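Local structure of (S)-ureidoglycine--glyoxylate transaminase (Bacillus subtilis, 3ISL) at residues T121-I132 / R151-C162; A167-G178 / I189-L200. The protein transfers the amino group of the unstable intermediate (S)-ureidoglycine to glyoxylate in purine catabolism, using pyridoxal 5'-phosphate and yielding oxalurate and glycine. All blocks are in the same frame, centred on the assembly; numbering follows the deposited sequence.

Contacts 1 and 2 lie in series along the chain, the first closing before the second opens, with centres about 16 Å apart. Both belong to the domain built on the mixed seven-stranded sheet of the class-V aminotransferase, a family with the fold type I architecture. Contact 1 pairs helices 125-135 and 156-164, which pack against the sheet. Contact 2 joins its neighbouring parallel strands 168-172 and 191-193 and continues to the cofactor. Helix 156-164 runs directly into strand 168-172, and Ile158 CG2 comes within 3.5 Å of Phe169 CZ. The outer helical layer of contact 1 thus backs strand 168-172, which carries Asp172 of the pyridoxal phosphate pocket.

Contact 1 (T121-I132 / R151-C162); sequences TVFDPEDIIREI and RIHPLKAIGEAC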
# COMPACT_ATOMS: atom_id res chain seq x y z
N THR A 121 -22.68 19.25 12.73
CA THR A 121 -24.03 18.70 12.69
C THR A 121 -24.05 17.59 11.61
O THR A 121 -23.00 17.33 10.94
CB THR A 121 -25.12 19.80 12.39
OG1 THR A 121 -25.12 20.11 10.99
CG2 THR A 121 -24.88 21.13 13.19
N VAL A 122 -25.21 16.95 11.43
CA VAL A 122 -25.43 15.96 10.35
C VAL A 122 -26.75 16.32 9.62
O VAL A 122 -27.51 17.11 10.12
CB VAL A 122 -25.46 14.45 10.86
CG1 VAL A 122 -24.16 14.04 11.61
CG2 VAL A 122 -26.73 14.14 11.73
N PHE A 123 -27.03 15.68 8.49
CA PHE A 123 -28.32 15.80 7.78
C PHE A 123 -29.49 15.07 8.47
O PHE A 123 -29.29 14.03 9.08
CB PHE A 123 -28.18 15.23 6.36
CG PHE A 123 -27.19 16.00 5.51
CD1 PHE A 123 -27.61 17.13 4.82
CD2 PHE A 123 -25.86 15.61 5.43
CE1 PHE A 123 -26.70 17.84 4.01
CE2 PHE A 123 -24.94 16.27 4.63
CZ PHE A 123 -25.36 17.42 3.91
N ASP A 124 -30.70 15.61 8.35
CA ASP A 124 -31.89 14.81 8.55
C ASP A 124 -31.92 13.86 7.36
O ASP A 124 -31.91 14.36 6.26
CB ASP A 124 -33.11 15.72 8.45
CG ASP A 124 -34.37 15.00 8.80
OD1 ASP A 124 -34.53 13.83 8.42
OD2 ASP A 124 -35.18 15.56 9.51
N PRO A 125 -32.00 12.50 7.57
CA PRO A 125 -31.99 11.60 6.42
C PRO A 125 -33.13 11.88 5.43
O PRO A 125 -32.96 11.57 4.24
CB PRO A 125 -32.18 10.18 7.05
CG PRO A 125 -31.55 10.32 8.44
CD PRO A 125 -32.03 11.72 8.84
N GLU A 126 -34.24 12.42 5.89
CA GLU A 126 -35.35 12.80 4.99
C GLU A 126 -34.94 13.81 3.93
O GLU A 126 -35.42 13.71 2.77
CB GLU A 126 -36.59 13.33 5.77
CG GLU A 126 -37.34 12.25 6.57
CD GLU A 126 -38.60 12.78 7.26
OE1 GLU A 126 -39.46 13.42 6.59
OE2 GLU A 126 -38.73 12.56 8.48
N ASP A 127 -34.09 14.79 4.28
CA ASP A 127 -33.48 15.69 3.22
C ASP A 127 -32.62 14.96 2.19
O ASP A 127 -32.74 15.20 0.97
CB ASP A 127 -32.74 16.87 3.83
CG ASP A 127 -33.67 17.73 4.73
OD1 ASP A 127 -34.83 17.91 4.36
OD2 ASP A 127 -33.30 18.16 5.82
N ILE A 128 -31.81 14.02 2.65
CA ILE A 128 -31.00 13.23 1.70
C ILE A 128 -31.89 12.38 0.75
O ILE A 128 -31.72 12.37 -0.52
CB ILE A 128 -29.94 12.38 2.47
CG1 ILE A 128 -28.99 13.32 3.24
CG2 ILE A 128 -29.15 11.42 1.47
CD1 ILE A 128 -27.91 12.69 4.08
N ILE A 129 -32.81 11.64 1.36
CA ILE A 129 -33.73 10.75 0.64
C ILE A 129 -34.54 11.58 -0.42
O ILE A 129 -34.65 11.18 -1.58
CB ILE A 129 -34.60 10.01 1.64
CG1 ILE A 129 -33.72 9.04 2.48
CG2 ILE A 129 -35.83 9.38 0.95
CD1 ILE A 129 -34.45 8.57 3.74
N ARG A 130 -34.98 12.78 -0.05
CA ARG A 130 -35.60 13.67 -1.06
C ARG A 130 -34.66 14.00 -2.28
O ARG A 130 -35.13 14.01 -3.45
CB ARG A 130 -36.10 14.92 -0.37
CG ARG A 130 -36.80 15.92 -1.23
CD ARG A 130 -38.31 15.75 -1.07
NE ARG A 130 -38.98 17.01 -1.36
CZ ARG A 130 -39.86 17.18 -2.33
NH1 ARG A 130 -40.22 16.15 -3.11
NH2 ARG A 130 -40.39 18.38 -2.47
N GLU A 131 -33.36 14.25 -2.03
CA GLU A 131 -32.41 14.47 -3.14
C GLU A 131 -32.15 13.26 -3.94
O GLU A 131 -31.95 13.37 -5.16
CB GLU A 131 -31.06 15.02 -2.67
CG GLU A 131 -31.26 16.39 -2.08
CD GLU A 131 -31.59 17.44 -3.13
OE1 GLU A 131 -30.94 17.46 -4.19
OE2 GLU A 131 -32.45 18.29 -2.85
N ILE A 132 -32.11 12.11 -3.30
CA ILE A 132 -32.03 10.85 -3.99
C ILE A 132 -33.19 10.75 -4.99
O ILE A 132 -32.95 10.48 -6.17
CB ILE A 132 -31.95 9.62 -3.04
CG1 ILE A 132 -30.64 9.70 -2.16
CG2 ILE A 132 -31.98 8.29 -3.86
CD1 ILE A 132 -30.58 8.58 -1.10
N ARG A 151 -18.59 13.75 14.06
CA ARG A 151 -20.00 13.35 13.94
C ARG A 151 -20.08 12.04 13.22
O ARG A 151 -19.27 11.78 12.38
CB ARG A 151 -20.85 14.40 13.18
CG ARG A 151 -20.87 15.77 13.86
CD ARG A 151 -21.54 15.71 15.23
NE ARG A 151 -20.69 15.57 16.41
CZ ARG A 151 -19.70 16.39 16.71
NH1 ARG A 151 -19.41 17.31 15.83
NH2 ARG A 151 -18.99 16.29 17.81
N ILE A 152 -21.00 11.21 13.69
CA ILE A 152 -21.37 9.98 13.05
C ILE A 152 -22.79 10.16 12.50
O ILE A 152 -23.69 10.74 13.18
CB ILE A 152 -21.18 8.73 13.99
CG1 ILE A 152 -21.30 7.42 13.21
CG2 ILE A 152 -22.04 8.78 15.21
CD1 ILE A 152 -20.87 6.13 14.08
N HIS A 153 -22.97 9.70 11.27
CA HIS A 153 -24.25 9.85 10.51
C HIS A 153 -25.09 8.56 10.45
O HIS A 153 -24.52 7.51 10.12
CB HIS A 153 -23.93 10.27 9.07
CG HIS A 153 -25.02 11.06 8.44
ND1 HIS A 153 -24.89 12.39 8.12
CD2 HIS A 153 -26.31 10.73 8.19
CE1 HIS A 153 -26.03 12.84 7.65
NE2 HIS A 153 -26.91 11.86 7.70
N PRO A 154 -26.42 8.61 10.78
CA PRO A 154 -27.32 7.47 10.58
C PRO A 154 -27.34 7.06 9.10
O PRO A 154 -27.45 7.94 8.17
CB PRO A 154 -28.71 8.03 11.01
CG PRO A 154 -28.33 9.01 12.06
CD PRO A 154 -27.13 9.70 11.51
N LEU A 155 -27.20 5.77 8.85
CA LEU A 155 -27.15 5.27 7.47
C LEU A 155 -28.34 4.42 6.96
O LEU A 155 -28.47 4.25 5.78
CB LEU A 155 -25.84 4.48 7.22
CG LEU A 155 -24.53 5.23 7.52
CD1 LEU A 155 -23.39 4.26 7.26
CD2 LEU A 155 -24.36 6.59 6.76
N LYS A 156 -29.13 3.82 7.85
CA LYS A 156 -30.09 2.81 7.44
C LYS A 156 -31.18 3.41 6.51
O LYS A 156 -31.53 2.82 5.47
CB LYS A 156 -30.78 2.15 8.67
CG LYS A 156 -31.85 1.00 8.43
CD LYS A 156 -32.17 0.29 9.83
CE LYS A 156 -33.28 -0.79 9.83
NZ LYS A 156 -33.06 -1.60 8.62
N ALA A 157 -31.74 4.54 6.92
CA ALA A 157 -32.87 5.13 6.14
C ALA A 157 -32.35 5.50 4.72
O ALA A 157 -33.04 5.30 3.68
CB ALA A 157 -33.51 6.33 6.91
N ILE A 158 -31.10 5.91 4.67
CA ILE A 158 -30.49 6.32 3.41
C ILE A 158 -30.25 5.11 2.49
O ILE A 158 -30.62 5.12 1.34
CB ILE A 158 -29.19 7.13 3.67
CG1 ILE A 158 -29.58 8.49 4.24
CG2 ILE A 158 -28.36 7.31 2.30
CD1 ILE A 158 -28.42 9.23 4.94
N GLY A 159 -29.66 4.05 3.02
CA GLY A 159 -29.50 2.81 2.27
C GLY A 159 -30.80 2.20 1.79
O GLY A 159 -30.90 1.78 0.64
N GLU A 160 -31.82 2.20 2.63
CA GLU A 160 -33.15 1.77 2.19
C GLU A 160 -33.70 2.55 1.01
O GLU A 160 -34.27 1.95 0.07
CB GLU A 160 -34.14 1.75 3.36
CG GLU A 160 -33.94 0.38 4.02
CD GLU A 160 -34.46 0.27 5.41
OE1 GLU A 160 -34.87 1.29 6.01
OE2 GLU A 160 -34.44 -0.89 5.89
N ALA A 161 -33.48 3.86 1.00
CA ALA A 161 -33.98 4.66 -0.15
C ALA A 161 -33.11 4.32 -1.39
O ALA A 161 -33.63 4.31 -2.48
CB ALA A 161 -33.94 6.17 0.17
N CYS A 162 -31.81 4.05 -1.20
CA CYS A 162 -30.86 3.82 -2.34
C CYS A 162 -31.29 2.55 -3.04
O CYS A 162 -31.43 2.53 -4.26
CB CYS A 162 -29.38 3.71 -1.90
SG CYS A 162 -28.64 5.28 -1.41
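His153 and Phe123 meet rim to rim, neither ring over the face of the other: the centroids are 6.0 Å apart and the planes are turned by 35°. CE1 of the imidazole lies at the Phe123 edge, close to the plane of the phenyl ring, while Phe123 CB sits in plane at the imidazole edge, 3.5 Å from His153 CE1. Val122 CG2 lies over one face of the imidazole. Val122 CB comes 3.5 Å from His153 ND1, and the side chains of Val122 and Arg151 cross at about a right angle, Val122 CG1 touching Arg151 CB. With CG turned away from the backbone N (chi1 -152°), the imidazole swings from its loop towards residues 122-123; Tyr94 meets it from outside the two segments.

Beyond the rings, the contact becomes helix on helix. The axes of 125-132 and 156-162 approach to 9.3 Å and run nearly parallel, at 15°. Ile128 and Ile158 join through their terminal methyls, CD1 to CD1 at 3.6 Å, and Ile128 CD1 also approaches the imidazole obliquely. Ile129 presents both CG1 and CG2 to the single methyl of Ala161, the nearer being CG1 to Ala161 CB at 3.7 Å. One turn on, Ile132 CD1 reaches Cys162 SG at 3.8 Å. Pro125, in the first turn, lays CB against Ala157 and Ile158. Asp124 caps this helix, its OD1 accepting from Glu126 N at 2.9 Å. On the inner side, Ile128 and Ile158 both rest on Met142 of strand 139-143.

No hydrogen bond spans the two segments, so the 650 Å² buried between them is held by van der Waals contact of aliphatic side chains, the Pro125 ring and the two aromatic rings, while the Asp124 cap and the Lys156-Glu160 salt bridge act within their own segments.

Contact 2 (A167-G178 / I189-L200); sequences ALFIVDAVATIG and IDAAIGGTQKCL. With PLP (pyridoxal-5'-phosphate), chain C.
Phe169 and Ile189 are set obliquely, with CD2 of the ring 3.9 Å from Ile189 CG1, while Val171 meets Ile189 at about a right angle, Val171 CG2 lying 4.0 Å from Ile189 CD1. The same CG2 sits over one face of the Phe169 ring, offset toward the rim. On the opposite sheet face, packed against helix 71-82, Ile170 slants across Ile193, CG2 to CD1 at 3.8 Å. These side chains ride on parallel strands paired Ile170 with Ala191, Val171 with Ala192 and Asp172 with Ile193. At the start of the pairing, Asp190 OD2 takes the Phe169 N-H on its anti lone pair, at 2.6 Å and a nearly straight 168°. Phe169 O accepts from both Asp190 N and Ala191 N. Salt bridges to Arg214 and Arg163 hold the same carboxylate from outside.

Toward the C-terminal side of the pairing the segments line the pyridoxal phosphate. A chi1 of 157° sets the Asp172 carboxylate opposite the backbone N, where OD2 lies 2.8 Å from PLP N1; OD1 accepts from Val174 N, an Asx turn that steadies the carboxylate. Val174 CG1 lies against the pyridine face, 3.8 Å from PLP C5. Lys198 approaches in an extended chain alongside Ala175, and its NZ is 1.3 Å from PLP C4A, a covalent link consistent with the internal aldimine. Gln197 NE2 donates to PLP O3P at a short 2.5 Å.

Asp172, on strand 168-172, and Lys198, in the loop that follows strand 191-193, are probably held in relation by backbone hydrogen bonds tying these strands together just before the pocket.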
# COMPACT_ATOMS: atom_id res chain seq x y z
N ALA A 167 -30.08 3.10 -6.65
CA ALA A 167 -28.73 3.69 -6.54
C ALA A 167 -27.77 2.77 -5.74
O ALA A 167 -28.22 2.05 -4.82
CB ALA A 167 -28.80 5.11 -5.87
N LEU A 168 -26.46 2.85 -6.04
CA LEU A 168 -25.46 2.17 -5.24
C LEU A 168 -25.05 3.00 -4.05
O LEU A 168 -24.65 4.15 -4.22
CB LEU A 168 -24.23 1.80 -6.08
CG LEU A 168 -24.61 1.14 -7.41
CD1 LEU A 168 -23.35 1.13 -8.27
CD2 LEU A 168 -25.14 -0.32 -7.11
N PHE A 169 -25.19 2.46 -2.86
CA PHE A 169 -24.85 3.23 -1.66
C PHE A 169 -23.44 2.82 -1.25
O PHE A 169 -23.23 1.69 -0.85
CB PHE A 169 -25.87 2.88 -0.56
CG PHE A 169 -25.72 3.66 0.72
CD1 PHE A 169 -25.27 4.96 0.73
CD2 PHE A 169 -26.19 3.11 1.90
CE1 PHE A 169 -25.21 5.68 1.87
CE2 PHE A 169 -26.15 3.83 3.08
CZ PHE A 169 -25.68 5.13 3.06
N ILE A 170 -22.47 3.74 -1.38
CA ILE A 170 -21.05 3.43 -1.15
C ILE A 170 -20.61 4.25 0.04
O ILE A 170 -20.73 5.46 0.01
CB ILE A 170 -20.22 3.73 -2.42
CG1 ILE A 170 -20.69 2.78 -3.56
CG2 ILE A 170 -18.64 3.60 -2.16
CD1 ILE A 170 -20.37 3.28 -4.85
N VAL A 171 -20.11 3.57 1.07
CA VAL A 171 -19.90 4.18 2.36
C VAL A 171 -18.43 4.17 2.76
O VAL A 171 -17.79 3.18 2.68
CB VAL A 171 -20.82 3.51 3.48
CG1 VAL A 171 -20.40 4.01 4.88
CG2 VAL A 171 -22.30 3.89 3.26
N ASP A 172 -17.89 5.31 3.18
CA ASP A 172 -16.56 5.32 3.74
C ASP A 172 -16.78 5.01 5.24
O ASP A 172 -17.28 5.88 5.98
CB ASP A 172 -15.93 6.71 3.45
CG ASP A 172 -14.80 7.11 4.39
OD1 ASP A 172 -14.51 6.46 5.40
OD2 ASP A 172 -14.23 8.16 4.15
N ALA A 173 -16.47 3.76 5.68
CA ALA A 173 -16.54 3.39 7.10
C ALA A 173 -15.11 3.32 7.71
O ALA A 173 -14.84 2.53 8.59
CB ALA A 173 -17.34 2.07 7.32
N VAL A 174 -14.20 4.14 7.22
CA VAL A 174 -12.78 3.99 7.55
C VAL A 174 -12.54 4.22 9.06
O VAL A 174 -11.75 3.53 9.68
CB VAL A 174 -11.91 4.93 6.67
CG1 VAL A 174 -10.62 5.27 7.36
CG2 VAL A 174 -11.68 4.36 5.23
N ALA A 175 -13.21 5.23 9.62
CA ALA A 175 -13.01 5.60 11.00
C ALA A 175 -13.89 4.82 11.95
O ALA A 175 -13.71 4.96 13.14
CB ALA A 175 -13.33 7.09 11.20
N THR A 176 -14.93 4.18 11.45
CA THR A 176 -15.91 3.52 12.34
C THR A 176 -15.71 1.99 12.36
O THR A 176 -16.00 1.35 13.35
CB THR A 176 -17.37 3.82 11.96
OG1 THR A 176 -17.52 3.50 10.59
CG2 THR A 176 -17.64 5.31 12.13
N ILE A 177 -15.18 1.41 11.28
CA ILE A 177 -15.18 -0.06 11.26
C ILE A 177 -14.35 -0.61 12.45
O ILE A 177 -13.20 -0.14 12.71
CB ILE A 177 -14.59 -0.59 9.91
CG1 ILE A 177 -14.95 -2.10 9.65
CG2 ILE A 177 -13.00 -0.29 9.78
CD1 ILE A 177 -16.50 -2.45 9.76
N GLY A 178 -14.90 -1.63 13.14
CA GLY A 178 -14.27 -2.25 14.32
C GLY A 178 -14.36 -1.45 15.64
O GLY A 178 -13.87 -1.89 16.68
N ILE A 189 -26.18 -1.22 2.58
CA ILE A 189 -24.96 -0.67 1.99
C ILE A 189 -24.50 -1.61 0.89
O ILE A 189 -24.35 -2.85 1.09
CB ILE A 189 -23.86 -0.47 3.08
CG1 ILE A 189 -24.35 0.52 4.14
CG2 ILE A 189 -22.47 -0.13 2.45
CD1 ILE A 189 -23.30 0.70 5.38
N ASP A 190 -24.27 -1.02 -0.28
CA ASP A 190 -23.81 -1.78 -1.44
C ASP A 190 -22.29 -1.99 -1.49
O ASP A 190 -21.82 -3.03 -1.96
CB ASP A 190 -24.33 -1.12 -2.73
CG ASP A 190 -25.84 -1.03 -2.78
OD1 ASP A 190 -26.46 -2.12 -2.88
OD2 ASP A 190 -26.38 0.12 -2.73
N ALA A 191 -21.53 -0.98 -1.08
CA ALA A 191 -20.12 -1.12 -0.92
C ALA A 191 -19.67 -0.34 0.28
O ALA A 191 -20.19 0.80 0.54
CB ALA A 191 -19.34 -0.66 -2.23
N ALA A 192 -18.73 -0.93 1.05
CA ALA A 192 -18.18 -0.26 2.25
C ALA A 192 -16.67 -0.40 2.18
O ALA A 192 -16.18 -1.42 1.79
CB ALA A 192 -18.69 -0.89 3.55
N ILE A 193 -15.95 0.63 2.60
CA ILE A 193 -14.53 0.54 2.61
C ILE A 193 -14.10 0.87 4.00
O ILE A 193 -14.52 1.89 4.59
CB ILE A 193 -13.88 1.59 1.64
CG1 ILE A 193 -14.43 1.48 0.20
CG2 ILE A 193 -12.34 1.56 1.80
CD1 ILE A 193 -15.56 2.58 -0.21
N GLY A 194 -13.22 0.04 4.52
CA GLY A 194 -12.61 0.31 5.84
C GLY A 194 -11.19 0.79 5.72
O GLY A 194 -10.63 0.88 4.62
N GLY A 195 -10.59 1.11 6.87
CA GLY A 195 -9.13 1.29 6.95
C GLY A 195 -8.59 0.52 8.13
O GLY A 195 -9.34 -0.00 8.96
N THR A 196 -7.28 0.39 8.22
CA THR A 196 -6.69 -0.48 9.23
C THR A 196 -6.18 0.24 10.48
O THR A 196 -6.17 -0.36 11.57
CB THR A 196 -5.48 -1.24 8.62
OG1 THR A 196 -4.76 -0.34 7.76
CG2 THR A 196 -5.97 -2.37 7.75
N GLN A 197 -5.74 1.50 10.36
CA GLN A 197 -4.91 2.13 11.37
C GLN A 197 -5.74 2.88 12.40
O GLN A 197 -5.18 3.62 13.25
CB GLN A 197 -3.89 3.09 10.73
CG GLN A 197 -4.58 4.46 10.17
CD GLN A 197 -5.06 4.36 8.71
OE1 GLN A 197 -5.16 3.26 8.16
NE2 GLN A 197 -5.33 5.50 8.07
N LYS A 198 -7.07 2.72 12.30
CA LYS A 198 -8.06 3.33 13.20
C LYS A 198 -8.61 2.30 14.18
O LYS A 198 -7.83 1.70 14.87
CB LYS A 198 -9.10 4.13 12.42
CG LYS A 198 -8.35 5.40 11.76
CD LYS A 198 -9.23 6.41 10.96
CE LYS A 198 -8.32 7.25 10.09
NZ LYS A 198 -8.80 8.54 9.61
N CYS A 199 -9.92 2.09 14.27
CA CYS A 199 -10.37 1.17 15.27
C CYS A 199 -9.84 -0.28 15.22
O CYS A 199 -10.00 -1.03 16.21
CB CYS A 199 -11.90 1.19 15.28
SG CYS A 199 -12.44 2.83 15.68
N LEU A 200 -9.33 -0.69 14.05
CA LEU A 200 -8.69 -2.00 13.85
C LEU A 200 -7.25 -2.13 14.43
O LEU A 200 -6.77 -3.23 14.68
CB LEU A 200 -8.71 -2.41 12.33
CG LEU A 200 -10.16 -2.53 11.74
CD1 LEU A 200 -9.98 -3.11 10.33
CD2 LEU A 200 -11.12 -3.45 12.61
N1 PLP C . -11.74 8.52 5.41
C2 PLP C . -12.04 8.87 6.80
C2A PLP C . -13.33 9.03 7.34
C3 PLP C . -11.02 9.10 7.74
O3 PLP C . -11.30 9.41 9.04
C4 PLP C . -9.69 8.98 7.42
C4A PLP C . -8.59 9.22 8.53
C5 PLP C . -9.36 8.63 6.11
C6 PLP C . -10.34 8.42 5.09
C5A PLP C . -7.90 8.57 5.80
O4P PLP C . -7.59 7.38 5.25
P PLP C . -6.03 7.25 4.98
O1P PLP C . -5.24 8.39 5.60
O2P PLP C . -6.04 7.14 3.32
O3P PLP C . -5.52 5.75 5.54